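Local coordinates for protein Avidin/streptavidin (Shewanella denitrificans, PDB 3SZH) that binds biotin, as a member of the avidin and streptavidin family, at residues Trp13-Gln16 / Asp17-Leu21. Numbering follows the deposited sequence. Where two conformers were deposited one is given.
Sequences WVNQ and DGSTL
Trp13 and Leu21 form an antiparallel hydrogen-bonded pair, Val14 and Thr20 the non-hydrogen-bonded pair next to it, and a type I turn from Asn15 to Gly18 with a G1 bulge closes the hairpin. Leu21 N gives its hydrogen to Trp13 O at 2.9 Å. Asn15 N continues the ladder to Ser19 O, and Gly18 N closes the turn on Asn15 O at 3.0 Å. Gly18 is the bulge residue, in a backbone conformation (phi 92°) that glycine adopts readily.

The Asn15 side chain folds back over the turn. Its CG sits between its own backbone N and carbonyl carbon (chi1 75°), which brings OD1 over the following residues. Asn15 OD1 accepts from Asp17 N at 2.9 Å, an Asx turn, and from Ser19 N at 3.0 Å. The two donors lie well out of the amide plane, one on either face. Asn15 ND2 gives a hydrogen to a water at 2.9 Å. That water donates to Asp17 OD2 at 2.7 Å and also bonds Ser19 OG, whose hydroxyl is held by Arg39 N as well. The Asp17 carboxylate stands almost square to the Asn15 amide, 86° between planes. A second water bridges Asp17 OD1 and Gln16 NE2; the Gln16 amide also bonds Asp115 and Val116 of strand 111-119.

On the Val14 side of the sheet, Val14 CG2 lies 3.6 Å from Thr20 OG1, which bonds Arg39. Trp13 and Leu21 lie on the other face, where the indole also packs on Phe117.

This tight hairpin joins the first two strands of the avidin barrel. Asn15 and Ser19, both touching Tyr36, probably line the ureido end of the biotin pocket, as in streptavidin; the first water probably lies there in this biotin-free form. The bonds at OD1 and ND2 should fix the Asn15 amide, which ties the incoming limb to the turn's tip and outgoing limb.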
loop_
_atom_site.group_PDB
_atom_site.type_symbol
_atom_site.label_atom_id
_atom_site.label_comp_id
_atom_site.label_asym_id
_atom_site.label_seq_id
_atom_site.Cartn_x
_atom_site.Cartn_y
_atom_site.Cartn_z
ATOM N N TRP B 13 -7.010 -15.339 -3.608
ATOM C CA TRP B 13 -8.141 -14.709 -2.903
ATOM C C TRP B 13 -8.976 -13.957 -3.919
ATOM O O TRP B 13 -8.400 -13.188 -4.675
ATOM C CB TRP B 13 -7.620 -13.780 -1.793
ATOM C CG TRP B 13 -6.590 -14.411 -0.930
ATOM C CD1 TRP B 13 -5.250 -14.484 -1.150
ATOM C CD2 TRP B 13 -6.831 -15.149 0.256
ATOM N NE1 TRP B 13 -4.631 -15.196 -0.165
ATOM C CE2 TRP B 13 -5.583 -15.607 0.721
ATOM C CE3 TRP B 13 -7.998 -15.475 1.000
ATOM C CZ2 TRP B 13 -5.459 -16.406 1.877
ATOM C CZ3 TRP B 13 -7.863 -16.255 2.165
ATOM C CH2 TRP B 13 -6.606 -16.687 2.591
ATOM N N VAL B 14 -10.297 -14.124 -3.919
ATOM C CA VAL B 14 -11.171 -13.560 -4.962
ATOM C C VAL B 14 -12.207 -12.647 -4.326
ATOM O O VAL B 14 -12.921 -13.045 -3.407
ATOM C CB VAL B 14 -11.901 -14.661 -5.801
ATOM C CG1 VAL B 14 -12.527 -14.062 -7.026
ATOM C CG2 VAL B 14 -10.950 -15.752 -6.219
ATOM N N ASN B 15 -12.328 -11.426 -4.813
ATOM C CA ASN B 15 -13.280 -10.477 -4.240
ATOM C C ASN B 15 -14.664 -10.540 -4.878
ATOM O O ASN B 15 -14.967 -11.370 -5.732
ATOM C CB ASN B 15 -12.707 -9.033 -4.213
ATOM C CG ASN B 15 -12.687 -8.364 -5.579
ATOM O OD1 ASN B 15 -13.290 -8.847 -6.543
ATOM N ND2 ASN B 15 -12.001 -7.226 -5.666
ATOM N N GLN B 16 -15.538 -9.665 -4.398
ATOM C CA GLN B 16 -16.949 -9.621 -4.829
ATOM C C GLN B 16 -17.171 -9.214 -6.302
ATOM O O GLN B 16 -18.296 -9.325 -6.825
ATOM C CB GLN B 16 -17.771 -8.725 -3.878
ATOM C CG GLN B 16 -17.535 -7.221 -4.042
ATOM C CD GLN B 16 -16.186 -6.706 -3.508
ATOM O OE1 GLN B 16 -15.495 -7.375 -2.720
ATOM N NE2 GLN B 16 -15.847 -5.487 -3.904
ATOM N N ASP B 17 -16.138 -8.701 -6.958
ATOM C CA ASP B 17 -16.175 -8.406 -8.381
ATOM C C ASP B 17 -15.682 -9.563 -9.236
ATOM O O ASP B 17 -15.765 -9.489 -10.467
ATOM C CB ASP B 17 -15.303 -7.200 -8.695
ATOM C CG ASP B 17 -15.769 -5.942 -8.018
ATOM O OD1 ASP B 17 -16.995 -5.756 -7.830
ATOM O OD2 ASP B 17 -14.895 -5.107 -7.694
ATOM N N GLY B 18 -15.125 -10.598 -8.594
ATOM C CA GLY B 18 -14.474 -11.693 -9.320
ATOM C C GLY B 18 -12.981 -11.507 -9.550
ATOM O O GLY B 18 -12.365 -12.325 -10.233
ATOM N N SER B 19 -12.392 -10.457 -8.969
ATOM C CA SER B 19 -10.953 -10.173 -9.144
ATOM C C SER B 19 -10.131 -10.998 -8.190
ATOM O O SER B 19 -10.545 -11.214 -7.055
ATOM C CB SER B 19 -10.705 -8.698 -8.883
ATOM O OG SER B 19 -11.478 -7.909 -9.761
ATOM N N THR B 20 -8.948 -11.432 -8.619
ATOM C CA THR B 20 -8.120 -12.312 -7.799
ATOM C C THR B 20 -6.760 -11.691 -7.465
ATOM O O THR B 20 -6.041 -11.210 -8.352
ATOM C CB THR B 20 -7.864 -13.654 -8.493
ATOM O OG1 THR B 20 -9.122 -14.227 -8.856
ATOM C CG2 THR B 20 -7.086 -14.635 -7.610
ATOM N N LEU B 21 -6.420 -11.744 -6.183
ATOM C CA LEU B 21 -5.064 -11.599 -5.682
ATOM C C LEU B 21 -4.383 -12.943 -5.601
ATOM O O LEU B 21 -4.848 -13.833 -4.879
ATOM C CB LEU B 21 -5.060 -10.927 -4.311
ATOM C CG LEU B 21 -3.708 -10.860 -3.585
ATOM C CD1 LEU B 21 -2.763 -9.923 -4.321
ATOM C CD2 LEU B 21 -3.853 -10.428 -2.142
HETATM O O HOH W 1 -12.328 -5.785 -8.165
HETATM O O HOH W 2 -17.727 -4.048 -5.735
#